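Local coordinates for protein 3-hydroxy-3-methylglutaryl-CoA lyase (Acinetobacter baumannii, PDB 6NDS) that is an HMGL-like lyase of TIM-barrel fold that binds a zinc ion and coenzyme A, at residues T152-P157 against V194-I199; G189-V194 against L224-A229. One frame throughout, in Å; residues are numbered along the deposited sequence.

Contact 1: T152-P157 against V194-I199; sequences TTFGCP and VQVKRI. With ACT (acetate ion), chain E.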
loop_
_atom_site.group_PDB
_atom_site.type_symbol
_atom_site.label_atom_id
_atom_site.label_comp_id
_atom_site.label_asym_id
_atom_site.label_seq_id
_atom_site.Cartn_x
_atom_site.Cartn_y
_atom_site.Cartn_z
ATOM N N THR A 152 10.957 14.737 -8.610
ATOM C CA THR A 152 10.149 14.330 -9.766
ATOM C C THR A 152 10.915 13.395 -10.703
ATOM O O THR A 152 10.790 13.492 -11.927
ATOM C CB THR A 152 9.591 15.547 -10.532
ATOM O OG1 THR A 152 10.648 16.325 -11.112
ATOM C CG2 THR A 152 8.775 16.448 -9.602
ATOM N N THR A 153 11.684 12.460 -10.131
ATOM C CA THR A 153 12.456 11.523 -10.946
ATOM C C THR A 153 11.546 10.647 -11.797
ATOM O O THR A 153 11.884 10.303 -12.940
ATOM C CB THR A 153 13.341 10.653 -10.040
ATOM O OG1 THR A 153 14.479 11.418 -9.618
ATOM C CG2 THR A 153 13.824 9.384 -10.757
ATOM N N PHE A 154 10.380 10.287 -11.263
ATOM C CA PHE A 154 9.518 9.284 -11.872
ATOM C C PHE A 154 8.278 9.882 -12.536
ATOM O O PHE A 154 7.355 9.139 -12.892
ATOM C CB PHE A 154 9.120 8.251 -10.813
ATOM C CG PHE A 154 10.298 7.612 -10.118
ATOM C CD1 PHE A 154 10.895 6.473 -10.642
ATOM C CD2 PHE A 154 10.810 8.154 -8.951
ATOM C CE1 PHE A 154 11.990 5.887 -10.007
ATOM C CE2 PHE A 154 11.895 7.573 -8.312
ATOM C CZ PHE A 154 12.484 6.431 -8.843
ATOM N N GLY A 155 8.241 11.194 -12.725
ATOM C CA GLY A 155 7.093 11.883 -13.283
ATOM C C GLY A 155 6.821 13.141 -12.479
ATOM O O GLY A 155 7.258 13.290 -11.339
ATOM N N CYS A 156 6.087 14.064 -13.097
ATOM C CA CYS A 156 5.813 15.385 -12.559
ATOM C C CYS A 156 4.317 15.664 -12.581
ATOM O O CYS A 156 3.642 15.362 -13.573
ATOM C CB CYS A 156 6.551 16.444 -13.386
ATOM S SG CYS A 156 6.099 18.152 -13.005
ATOM N N PRO A 157 3.768 16.238 -11.502
ATOM C CA PRO A 157 2.330 16.557 -11.496
ATOM C C PRO A 157 1.942 17.644 -12.490
ATOM O O PRO A 157 0.747 17.791 -12.789
ATOM C CB PRO A 157 2.079 17.015 -10.049
ATOM C CG PRO A 157 3.420 17.554 -9.599
ATOM C CD PRO A 157 4.443 16.651 -10.257
ATOM N N VAL A 194 8.019 -1.589 -12.408
ATOM C CA VAL A 194 8.853 -1.882 -13.574
ATOM C C VAL A 194 9.744 -0.691 -13.890
ATOM O O VAL A 194 10.949 -0.837 -14.137
ATOM C CB VAL A 194 7.984 -2.276 -14.778
ATOM C CG1 VAL A 194 8.836 -2.340 -16.042
ATOM C CG2 VAL A 194 7.336 -3.616 -14.513
ATOM N N GLN A 195 9.158 0.507 -13.873
ATOM C CA GLN A 195 9.923 1.732 -14.071
ATOM C C GLN A 195 11.003 1.883 -13.009
ATOM O O GLN A 195 12.143 2.261 -13.314
ATOM C CB GLN A 195 8.970 2.924 -14.038
ATOM C CG GLN A 195 9.614 4.297 -14.008
ATOM C CD GLN A 195 8.614 5.342 -13.528
ATOM O OE1 GLN A 195 7.772 5.048 -12.687
ATOM N NE2 GLN A 195 8.698 6.553 -14.069
ATOM N N VAL A 196 10.662 1.581 -11.755
ATOM C CA VAL A 196 11.641 1.668 -10.676
ATOM C C VAL A 196 12.814 0.732 -10.936
ATOM O O VAL A 196 13.977 1.114 -10.775
ATOM C CB VAL A 196 10.969 1.372 -9.327
ATOM C CG1 VAL A 196 12.022 1.105 -8.248
ATOM C CG2 VAL A 196 10.070 2.551 -8.930
ATOM N N LYS A 197 12.536 -0.513 -11.339
ATOM C CA LYS A 197 13.650 -1.434 -11.577
ATOM C C LYS A 197 14.566 -0.917 -12.683
ATOM O O LYS A 197 15.797 -0.998 -12.568
ATOM C CB LYS A 197 13.126 -2.836 -11.897
ATOM C CG LYS A 197 12.588 -3.551 -10.649
ATOM C CD LYS A 197 12.243 -5.005 -10.935
ATOM C CE LYS A 197 11.751 -5.717 -9.672
ATOM N NZ LYS A 197 11.635 -7.198 -9.904
ATOM N N ARG A 198 13.988 -0.349 -13.748
ATOM C CA ARG A 198 14.791 0.146 -14.859
ATOM C C ARG A 198 15.669 1.316 -14.429
ATOM O O ARG A 198 16.874 1.342 -14.719
ATOM C CB ARG A 198 13.879 0.547 -16.018
ATOM C CG ARG A 198 14.593 1.238 -17.161
ATOM C CD ARG A 198 13.657 1.465 -18.346
ATOM N NE ARG A 198 12.567 2.394 -18.041
ATOM C CZ ARG A 198 11.301 2.030 -17.829
ATOM N NH1 ARG A 198 10.949 0.749 -17.879
ATOM N NH2 ARG A 198 10.382 2.950 -17.577
ATOM N N ILE A 199 15.086 2.292 -13.730
ATOM C CA ILE A 199 15.841 3.481 -13.349
ATOM C C ILE A 199 16.887 3.135 -12.295
ATOM O O ILE A 199 18.043 3.570 -12.388
ATOM C CB ILE A 199 14.894 4.598 -12.867
ATOM C CG1 ILE A 199 14.101 5.176 -14.051
ATOM C CG2 ILE A 199 15.694 5.698 -12.167
ATOM C CD1 ILE A 199 13.038 6.228 -13.662
HETATM C C ACT E . 7.150 0.965 -17.584
HETATM O O ACT E . 7.158 2.121 -17.072
HETATM O OXT ACT E . 7.939 0.469 -18.439
HETATM C CH3 ACT E . 6.019 0.006 -17.108
#

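Contact 2: G189-V194 against L224-A229; sequences GMANPV and LTNVLA. With ACT (acetate ion), chain E.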
loop_
_atom_site.group_PDB
_atom_site.type_symbol
_atom_site.label_atom_id
_atom_site.label_comp_id
_atom_site.label_asym_id
_atom_site.label_seq_id
_atom_site.Cartn_x
_atom_site.Cartn_y
_atom_site.Cartn_z
ATOM N N GLY A 189 4.272 10.441 -6.064
ATOM C CA GLY A 189 3.827 9.059 -6.074
ATOM C C GLY A 189 3.371 8.586 -7.437
ATOM O O GLY A 189 2.301 7.981 -7.574
ATOM N N MET A 190 4.177 8.866 -8.459
ATOM C CA MET A 190 3.867 8.479 -9.825
ATOM C C MET A 190 4.605 7.224 -10.285
ATOM O O MET A 190 4.313 6.727 -11.385
ATOM C CB MET A 190 4.173 9.647 -10.768
ATOM C CG MET A 190 3.258 10.862 -10.488
ATOM S SD MET A 190 3.673 12.307 -11.470
ATOM C CE MET A 190 3.058 11.844 -13.084
ATOM N N ALA A 191 5.526 6.692 -9.482
ATOM C CA ALA A 191 6.366 5.576 -9.917
ATOM C C ALA A 191 5.621 4.239 -9.894
ATOM O O ALA A 191 4.679 4.035 -9.124
ATOM C CB ALA A 191 7.611 5.461 -9.032
ATOM N N ASN A 192 6.048 3.324 -10.760
ATOM C CA ASN A 192 5.567 1.948 -10.757
ATOM C C ASN A 192 6.763 1.007 -10.695
ATOM O O ASN A 192 7.886 1.397 -11.021
ATOM C CB ASN A 192 4.699 1.642 -11.990
ATOM C CG ASN A 192 5.499 1.574 -13.275
ATOM O OD1 ASN A 192 6.199 0.585 -13.541
ATOM N ND2 ASN A 192 5.377 2.607 -14.100
ATOM N N PRO A 193 6.551 -0.244 -10.269
ATOM C CA PRO A 193 7.707 -1.130 -10.002
ATOM C C PRO A 193 8.585 -1.432 -11.207
ATOM O O PRO A 193 9.803 -1.563 -11.039
ATOM C CB PRO A 193 7.043 -2.404 -9.467
ATOM C CG PRO A 193 5.756 -1.943 -8.887
ATOM C CD PRO A 193 5.294 -0.771 -9.706
ATOM N N VAL A 194 8.019 -1.589 -12.408
ATOM C CA VAL A 194 8.853 -1.882 -13.574
ATOM C C VAL A 194 9.744 -0.691 -13.890
ATOM O O VAL A 194 10.949 -0.837 -14.137
ATOM C CB VAL A 194 7.984 -2.276 -14.778
ATOM C CG1 VAL A 194 8.836 -2.340 -16.042
ATOM C CG2 VAL A 194 7.336 -3.616 -14.513
ATOM N N LEU A 224 5.185 0.836 -1.006
ATOM C CA LEU A 224 5.950 -0.318 -0.530
ATOM C C LEU A 224 6.266 -1.288 -1.662
ATOM O O LEU A 224 7.308 -1.953 -1.625
ATOM C CB LEU A 224 5.198 -1.040 0.597
ATOM C CG LEU A 224 5.077 -0.223 1.891
ATOM C CD1 LEU A 224 4.330 -1.057 2.914
ATOM C CD2 LEU A 224 6.462 0.161 2.405
ATOM N N THR A 225 5.392 -1.381 -2.665
ATOM C CA THR A 225 5.690 -2.219 -3.825
ATOM C C THR A 225 6.912 -1.687 -4.568
ATOM O O THR A 225 7.768 -2.461 -5.025
ATOM C CB THR A 225 4.468 -2.293 -4.738
ATOM O OG1 THR A 225 3.336 -2.707 -3.952
ATOM C CG2 THR A 225 4.688 -3.291 -5.838
ATOM N N ASN A 226 7.035 -0.364 -4.646
ATOM C CA ASN A 226 8.204 0.235 -5.285
ATOM C C ASN A 226 9.468 0.039 -4.454
ATOM O O ASN A 226 10.560 -0.121 -5.017
ATOM C CB ASN A 226 7.953 1.727 -5.539
ATOM C CG ASN A 226 6.946 1.975 -6.633
ATOM O OD1 ASN A 226 6.789 1.169 -7.562
ATOM N ND2 ASN A 226 6.255 3.134 -6.565
ATOM N N VAL A 227 9.363 0.111 -3.119
ATOM C CA VAL A 227 10.514 -0.200 -2.266
ATOM C C VAL A 227 11.018 -1.604 -2.554
ATOM O O VAL A 227 12.219 -1.822 -2.741
ATOM C CB VAL A 227 10.156 -0.058 -0.774
ATOM C CG1 VAL A 227 11.286 -0.654 0.097
ATOM C CG2 VAL A 227 9.941 1.397 -0.444
ATOM N N LEU A 228 10.116 -2.586 -2.530
ATOM C CA LEU A 228 10.550 -3.969 -2.712
ATOM C C LEU A 228 11.128 -4.181 -4.108
ATOM O O LEU A 228 12.116 -4.910 -4.274
ATOM C CB LEU A 228 9.379 -4.923 -2.434
ATOM C CG LEU A 228 9.746 -6.388 -2.168
ATOM C CD1 LEU A 228 10.743 -6.493 -1.027
ATOM C CD2 LEU A 228 8.487 -7.202 -1.862
ATOM N N ALA A 229 10.541 -3.542 -5.126
ATOM C CA ALA A 229 11.092 -3.652 -6.477
ATOM C C ALA A 229 12.502 -3.076 -6.550
ATOM O O ALA A 229 13.387 -3.664 -7.186
ATOM C CB ALA A 229 10.188 -2.955 -7.494
HETATM C C ACT E . 7.150 0.965 -17.584
HETATM O O ACT E . 7.158 2.121 -17.072
HETATM O OXT ACT E . 7.939 0.469 -18.439
HETATM C CH3 ACT E . 6.019 0.006 -17.108
#

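Contact 1: T152-P157 against V194-I199
Gln195 reaches from helix 193-203 to the backbone of Phe154 and meets its carbonyl from above the plane: NE2 lies 3.1 Å from Phe154 O, 37° out of the carbonyl plane. On the donor side the bond is fairly straight, with the oxygen close to the plane of the Gln195 amide. CG of Gln195 is anti to the backbone N (chi1 171°) and the chain runs on extended, which carries the amide across to the loop. That amide stands nearly upright to the Phe154 ring, the planes 81° apart, with Gln195 CD at the ring edge, 3.8 Å from Phe154 CD1. One face of the ring is covered within its own turn by Thr153 CG2, which lies over the ring centre, 3.5 Å above its plane. Obliquely to the ring come Ile199 CD1, 3.7 Å from Phe154 CD1, and Val196 CG2, 4.0 Å from Phe154 CE1. On the same helix, Arg198 NH1 donates to OXT of an acetate ion, probably from the crystallisation liquor, and its NH2 forms a salt bridge with Glu164. The type I turn from Thr152 to Gly155 follows strand 145-151, and its packing against the helix after strand 182-186 joins consecutive beta-alpha units of a TIM barrel.

Contact 2: G189-V194 against L224-A229
Asn226 holds CG beside its own backbone N (chi1 -71°), and with chi2 at -29° its amide extends from helix 223-232 to the chain entering helix 193-203. There ND2 donates to Ala191 O at 3.1 Å, approaching from almost straight above the carbonyl plane, while the oxygen lies near the plane of the Asn226 amide. Asn226 OD1 sits 3.1 Å from Pro193 N, a proline nitrogen that carries no hydrogen, so this is a contact and not a hydrogen bond; OD1 is also 3.3 Å from Pro193 CD. The side chains of Pro193 and Asn226 cross at about a right angle. Two more Pro193 ring atoms meet helix 223-232: CG lies 3.5 Å from Thr225 CG2, and CB lies 3.8 Å from Ala229 CB. These are neighbouring helices on the outside of a TIM barrel, following strands 182-186 and 212-216. Asn192 is the N-cap of the earlier one; its CG, between the backbone N and the carbonyl carbon (chi1 71°), lets OD1 accept from Gln195 N, while ND2 makes a weak hydrogen bond to a bound acetate ion. The Asp186 carboxylate accepts from the backbone N of Met190 and of Ala191. Thr225 OG1 is hydrogen-bonded to Thr225 OG1 of the second subunit.

From the N terminus, the chain first passes residues 152-157, in the loop after strand 145-151, then makes helix 164-176 and strand 182-186 before residues 194-199 close contact 1. Contact 2 opens at 189-194, before that closure, and is completed by 224-229 beyond strand 212-216, so the two loops cross. They share Val194 and helix 193-203, whose two neighbours, the earlier loop and the later helix 223-232, are thereby tied to one element. Between the contacts, Phe154 CG packs 3.6 Å from Ala191 CB, and Lys197 CG lies 3.6 Å from Ala229 O. Together they join three successive beta-alpha units of the barrel, and both reach the second subunit.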